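Local coordinates for periplasmic binding protein (Veillonella parvula, PDB 4MO9) that probably binds a solute, perhaps an iron-siderophore or related metal complex, between two lobes and delivers it to an ABC importer, at residues Glu172-Arg184 / Glu345-Pro357. Sequence-based numbering, arbitrary orientation.
Sequences ERAAEISKFYTNR and EATLKEFYDKFLP
Several groups meet at Thr347 OG1: Arg184 NE makes a weak hydrogen bond to it at 3.4 Å, a water donates to it, and Glu328 of helix 324-334 is its stronger partner. The same water donates to Glu350 OE1 and accepts from Arg184 NH2, reinforcing a salt bridge in which Arg184 NH2 lies 3.4 Å from Glu350 OE1. Arg184 is fixed in rotation by its other branch, since NH1 turns back to Phe180 O at 3.1 Å, leaving the guanidinium over the rim of the Phe180 ring. With CG anti to the backbone N (chi1 177°), that ring is directed as a knob among Glu350, Phe351, Lys354 and Phe355. Phe355 points its edge at the face of Phe180, the planes 85° apart, and Phe351 does likewise with more offset. Ile177 CG1 sits 3.6 Å above the centroid of the Phe355 ring, a CH-pi contact. At the far end, Arg173 NH2 reaches Phe355 O weakly at 2.9 Å, while Arg173 NE hydrogen-bonds to Ala57 O on helix 52-59. Were Phe180 shortened to an alanine, its hole would probably be left with a gap and both aromatic edges would lose the face they meet. Segments 172-184 and 345-355 thus pack antiparallel (171° between axes), knobs into holes, here along what is probably the long helix linking the two lobes, as in other TroA-like binding proteins.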
loop_
_atom_site.group_PDB
_atom_site.type_symbol
_atom_site.label_atom_id
_atom_site.label_comp_id
_atom_site.label_asym_id
_atom_site.label_seq_id
_atom_site.Cartn_x
_atom_site.Cartn_y
_atom_site.Cartn_z
ATOM N N GLU A 172 3.085 -18.647 -13.961
ATOM C CA GLU A 172 1.655 -18.957 -13.991
ATOM C C GLU A 172 0.918 -18.324 -12.813
ATOM O O GLU A 172 -0.145 -17.716 -12.989
ATOM C CB GLU A 172 1.410 -20.472 -14.038
ATOM C CG GLU A 172 1.780 -21.130 -15.364
ATOM C CD GLU A 172 1.373 -22.600 -15.420
ATOM O OE1 GLU A 172 1.304 -23.246 -14.347
ATOM O OE2 GLU A 172 1.112 -23.108 -16.534
ATOM N N ARG A 173 1.483 -18.443 -11.617
ATOM C CA ARG A 173 0.845 -17.867 -10.420
ATOM C C ARG A 173 0.848 -16.344 -10.491
ATOM O O ARG A 173 -0.103 -15.677 -10.051
ATOM C CB ARG A 173 1.564 -18.342 -9.159
ATOM C CG ARG A 173 0.961 -17.841 -7.867
ATOM C CD ARG A 173 0.993 -18.945 -6.842
ATOM N NE ARG A 173 0.706 -18.475 -5.489
ATOM C CZ ARG A 173 0.018 -19.179 -4.600
ATOM N NH1 ARG A 173 -0.463 -20.372 -4.940
ATOM N NH2 ARG A 173 -0.189 -18.693 -3.381
ATOM N N ALA A 174 1.922 -15.793 -11.045
ATOM C CA ALA A 174 1.981 -14.357 -11.292
ATOM C C ALA A 174 0.821 -13.954 -12.206
ATOM O O ALA A 174 0.181 -12.933 -11.978
ATOM C CB ALA A 174 3.333 -13.976 -11.918
ATOM N N ALA A 175 0.556 -14.758 -13.243
ATOM C CA ALA A 175 -0.590 -14.501 -14.127
ATOM C C ALA A 175 -1.935 -14.495 -13.374
ATOM O O ALA A 175 -2.807 -13.664 -13.657
ATOM C CB ALA A 175 -0.615 -15.505 -15.300
ATOM N N GLU A 176 -2.110 -15.405 -12.420
ATOM C CA GLU A 176 -3.339 -15.424 -11.625
ATOM C C GLU A 176 -3.464 -14.153 -10.801
ATOM O O GLU A 176 -4.551 -13.592 -10.672
ATOM C CB GLU A 176 -3.346 -16.600 -10.663
ATOM C CG GLU A 176 -3.229 -17.966 -11.306
ATOM C CD GLU A 176 -2.957 -19.039 -10.267
ATOM O OE1 GLU A 176 -3.414 -18.858 -9.111
ATOM O OE2 GLU A 176 -2.284 -20.043 -10.599
ATOM N N ILE A 177 -2.354 -13.717 -10.217
ATOM C CA ILE A 177 -2.378 -12.540 -9.351
ATOM C C ILE A 177 -2.669 -11.292 -10.180
ATOM O O ILE A 177 -3.455 -10.434 -9.763
ATOM C CB ILE A 177 -1.052 -12.389 -8.571
ATOM C CG1 ILE A 177 -0.897 -13.562 -7.591
ATOM C CG2 ILE A 177 -0.997 -11.063 -7.824
ATOM C CD1 ILE A 177 0.523 -13.667 -6.972
ATOM N N SER A 178 -2.044 -11.203 -11.353
ATOM C CA SER A 178 -2.255 -10.089 -12.274
ATOM C C SER A 178 -3.704 -10.016 -12.752
ATOM O O SER A 178 -4.284 -8.926 -12.862
ATOM C CB SER A 178 -1.326 -10.232 -13.483
ATOM O OG SER A 178 -1.436 -9.092 -14.318
ATOM N N LYS A 179 -4.297 -11.169 -13.036
ATOM C CA LYS A 179 -5.684 -11.189 -13.497
ATOM C C LYS A 179 -6.634 -10.850 -12.358
ATOM O O LYS A 179 -7.632 -10.153 -12.564
ATOM C CB LYS A 179 -6.033 -12.541 -14.131
ATOM C CG LYS A 179 -5.374 -12.753 -15.494
ATOM C CD LYS A 179 -5.686 -14.134 -16.032
ATOM C CE LYS A 179 -5.007 -14.358 -17.384
ATOM N NZ LYS A 179 -5.354 -15.700 -17.913
ATOM N N PHE A 180 -6.333 -11.340 -11.158
ATOM C CA PHE A 180 -7.129 -10.984 -9.975
ATOM C C PHE A 180 -7.162 -9.472 -9.815
ATOM O O PHE A 180 -8.220 -8.871 -9.556
ATOM C CB PHE A 180 -6.508 -11.613 -8.719
ATOM C CG PHE A 180 -7.210 -11.249 -7.434
ATOM C CD1 PHE A 180 -8.141 -12.121 -6.869
ATOM C CD2 PHE A 180 -6.931 -10.053 -6.781
ATOM C CE1 PHE A 180 -8.792 -11.795 -5.669
ATOM C CE2 PHE A 180 -7.579 -9.722 -5.581
ATOM C CZ PHE A 180 -8.511 -10.597 -5.031
ATOM N N TYR A 181 -5.988 -8.859 -9.927
ATOM C CA TYR A 181 -5.845 -7.416 -9.765
ATOM C C TYR A 181 -6.550 -6.686 -10.901
ATOM O O TYR A 181 -7.288 -5.701 -10.670
ATOM C CB TYR A 181 -4.364 -7.020 -9.772
ATOM C CG TYR A 181 -4.151 -5.550 -9.494
ATOM C CD1 TYR A 181 -4.043 -5.080 -8.186
ATOM C CD2 TYR A 181 -4.076 -4.626 -10.533
ATOM C CE1 TYR A 181 -3.863 -3.727 -7.919
ATOM C CE2 TYR A 181 -3.886 -3.272 -10.281
ATOM C CZ TYR A 181 -3.783 -2.830 -8.972
ATOM O OH TYR A 181 -3.609 -1.480 -8.715
ATOM N N THR A 182 -6.301 -7.162 -12.119
ATOM C CA THR A 182 -6.823 -6.542 -13.332
ATOM C C THR A 182 -8.346 -6.618 -13.414
ATOM O O THR A 182 -8.978 -5.615 -13.794
ATOM C CB THR A 182 -6.193 -7.174 -14.607
ATOM O OG1 THR A 182 -4.767 -7.054 -14.534
ATOM C CG2 THR A 182 -6.684 -6.474 -15.883
ATOM N N ASN A 183 -8.938 -7.782 -13.101
ATOM C CA ASN A 183 -10.401 -7.921 -13.110
ATOM C C ASN A 183 -11.024 -6.766 -12.327
ATOM O O ASN A 183 -12.005 -6.157 -12.756
ATOM C CB ASN A 183 -10.889 -9.230 -12.444
ATOM C CG ASN A 183 -10.421 -10.500 -13.154
ATOM O OD1 ASN A 183 -10.018 -10.481 -14.325
ATOM N ND2 ASN A 183 -10.475 -11.627 -12.430
ATOM N N ARG A 184 -10.445 -6.473 -11.171
ATOM C CA ARG A 184 -11.090 -5.570 -10.210
ATOM C C ARG A 184 -10.836 -4.101 -10.501
ATOM O O ARG A 184 -11.761 -3.277 -10.458
ATOM C CB ARG A 184 -10.655 -5.929 -8.789
ATOM C CG ARG A 184 -11.230 -7.266 -8.353
ATOM C CD ARG A 184 -10.556 -7.817 -7.125
ATOM N NE ARG A 184 -11.322 -8.950 -6.611
ATOM C CZ ARG A 184 -11.283 -10.171 -7.139
ATOM N NH1 ARG A 184 -10.499 -10.419 -8.180
ATOM N NH2 ARG A 184 -12.020 -11.144 -6.620
ATOM N N GLU A 345 -13.912 -5.337 1.178
ATOM C CA GLU A 345 -13.387 -6.176 2.251
ATOM C C GLU A 345 -13.220 -7.624 1.780
ATOM O O GLU A 345 -12.226 -8.279 2.087
ATOM C CB GLU A 345 -14.262 -6.124 3.514
ATOM C CG GLU A 345 -13.471 -6.558 4.745
ATOM C CD GLU A 345 -14.322 -6.873 5.952
ATOM O OE1 GLU A 345 -15.497 -6.439 6.002
ATOM O OE2 GLU A 345 -13.797 -7.561 6.857
ATOM N N ALA A 346 -14.198 -8.122 1.032
ATOM C CA ALA A 346 -14.121 -9.477 0.497
ATOM C C ALA A 346 -12.948 -9.612 -0.476
ATOM O O ALA A 346 -12.297 -10.666 -0.533
ATOM C CB ALA A 346 -15.427 -9.848 -0.173
ATOM N N THR A 347 -12.664 -8.554 -1.236
ATOM C CA THR A 347 -11.506 -8.568 -2.147
ATOM C C THR A 347 -10.184 -8.733 -1.397
ATOM O O THR A 347 -9.338 -9.541 -1.792
ATOM C CB THR A 347 -11.446 -7.280 -2.980
ATOM O OG1 THR A 347 -12.546 -7.271 -3.906
ATOM C CG2 THR A 347 -10.123 -7.193 -3.734
ATOM N N LEU A 348 -9.999 -7.969 -0.317
ATOM C CA LEU A 348 -8.776 -8.085 0.474
ATOM C C LEU A 348 -8.678 -9.478 1.097
ATOM O O LEU A 348 -7.641 -10.148 0.974
ATOM C CB LEU A 348 -8.704 -6.994 1.556
ATOM C CG LEU A 348 -7.398 -6.908 2.358
ATOM C CD1 LEU A 348 -6.191 -6.639 1.444
ATOM C CD2 LEU A 348 -7.483 -5.856 3.452
ATOM N N LYS A 349 -9.754 -9.912 1.750
ATOM C CA LYS A 349 -9.808 -11.252 2.351
ATOM C C LYS A 349 -9.504 -12.344 1.314
ATOM O O LYS A 349 -8.747 -13.288 1.579
ATOM C CB LYS A 349 -11.184 -11.494 3.001
ATOM C CG LYS A 349 -11.347 -12.901 3.551
ATOM C CD LYS A 349 -12.708 -13.135 4.185
ATOM C CE LYS A 349 -12.858 -14.603 4.543
ATOM N NZ LYS A 349 -11.742 -15.064 5.412
ATOM N N GLU A 350 -10.081 -12.204 0.127
ATOM C CA GLU A 350 -9.883 -13.196 -0.919
ATOM C C GLU A 350 -8.431 -13.207 -1.405
ATOM O O GLU A 350 -7.885 -14.277 -1.705
ATOM C CB GLU A 350 -10.848 -12.950 -2.077
ATOM C CG GLU A 350 -10.886 -14.066 -3.106
ATOM C CD GLU A 350 -11.967 -13.852 -4.147
ATOM O OE1 GLU A 350 -12.850 -12.985 -3.927
ATOM O OE2 GLU A 350 -11.930 -14.554 -5.181
ATOM N N PHE A 351 -7.799 -12.033 -1.466
ATOM C CA PHE A 351 -6.388 -11.984 -1.850
ATOM C C PHE A 351 -5.579 -12.787 -0.834
ATOM O O PHE A 351 -4.720 -13.591 -1.207
ATOM C CB PHE A 351 -5.860 -10.545 -1.957
ATOM C CG PHE A 351 -4.444 -10.470 -2.444
ATOM C CD1 PHE A 351 -4.173 -10.254 -3.786
ATOM C CD2 PHE A 351 -3.382 -10.647 -1.568
ATOM C CE1 PHE A 351 -2.846 -10.217 -4.252
ATOM C CE2 PHE A 351 -2.059 -10.619 -2.022
ATOM C CZ PHE A 351 -1.791 -10.399 -3.355
ATOM N N TYR A 352 -5.850 -12.577 0.451
ATOM C CA TYR A 352 -5.184 -13.380 1.481
ATOM C C TYR A 352 -5.500 -14.869 1.331
ATOM O O TYR A 352 -4.580 -15.698 1.288
ATOM C CB TYR A 352 -5.580 -12.925 2.891
ATOM C CG TYR A 352 -4.735 -11.804 3.454
ATOM C CD1 TYR A 352 -4.900 -10.496 3.016
ATOM C CD2 TYR A 352 -3.785 -12.055 4.437
ATOM C CE1 TYR A 352 -4.128 -9.458 3.530
ATOM C CE2 TYR A 352 -2.998 -11.032 4.953
ATOM C CZ TYR A 352 -3.181 -9.731 4.506
ATOM O OH TYR A 352 -2.400 -8.705 5.019
ATOM N N ASP A 353 -6.791 -15.208 1.285
ATOM C CA ASP A 353 -7.221 -16.610 1.196
ATOM C C ASP A 353 -6.579 -17.332 0.007
ATOM O O ASP A 353 -6.098 -18.460 0.135
ATOM C CB ASP A 353 -8.748 -16.709 1.071
ATOM C CG ASP A 353 -9.481 -16.408 2.378
ATOM O OD1 ASP A 353 -8.852 -16.430 3.461
ATOM O OD2 ASP A 353 -10.703 -16.155 2.312
ATOM N N LYS A 354 -6.566 -16.669 -1.146
ATOM C CA LYS A 354 -6.066 -17.271 -2.384
ATOM C C LYS A 354 -4.547 -17.383 -2.486
ATOM O O LYS A 354 -4.040 -18.404 -2.969
ATOM C CB LYS A 354 -6.589 -16.516 -3.612
ATOM C CG LYS A 354 -7.991 -16.914 -4.057
ATOM C CD LYS A 354 -8.491 -16.029 -5.207
ATOM C CE LYS A 354 -7.639 -16.189 -6.468
ATOM N NZ LYS A 354 -7.808 -17.518 -7.125
ATOM N N PHE A 355 -3.820 -16.352 -2.047
ATOM C CA PHE A 355 -2.384 -16.248 -2.367
ATOM C C PHE A 355 -1.421 -16.212 -1.179
ATOM O O PHE A 355 -0.305 -16.726 -1.274
ATOM C CB PHE A 355 -2.124 -15.004 -3.217
ATOM C CG PHE A 355 -2.928 -14.956 -4.480
ATOM C CD1 PHE A 355 -2.800 -15.954 -5.436
ATOM C CD2 PHE A 355 -3.803 -13.901 -4.720
ATOM C CE1 PHE A 355 -3.540 -15.912 -6.609
ATOM C CE2 PHE A 355 -4.542 -13.851 -5.899
ATOM C CZ PHE A 355 -4.408 -14.859 -6.839
ATOM N N LEU A 356 -1.837 -15.593 -0.075
ATOM C CA LEU A 356 -0.909 -15.344 1.029
ATOM C C LEU A 356 -0.827 -16.502 2.031
ATOM O O LEU A 356 -1.821 -17.165 2.324
ATOM C CB LEU A 356 -1.240 -14.018 1.731
ATOM C CG LEU A 356 -0.967 -12.769 0.886
ATOM C CD1 LEU A 356 -1.426 -11.482 1.590
ATOM C CD2 LEU A 356 0.513 -12.669 0.538
ATOM N N PRO A 357 0.382 -16.757 2.546
ATOM C CA PRO A 357 0.588 -17.782 3.570
ATOM C C PRO A 357 0.231 -17.272 4.972
ATOM O O PRO A 357 0.473 -17.982 5.952
ATOM C CB PRO A 357 2.088 -18.045 3.489
ATOM C CG PRO A 357 2.672 -16.733 3.075
ATOM C CD PRO A 357 1.644 -16.095 2.158
HETATM O O HOH W 1 -13.498 -9.972 -4.319
#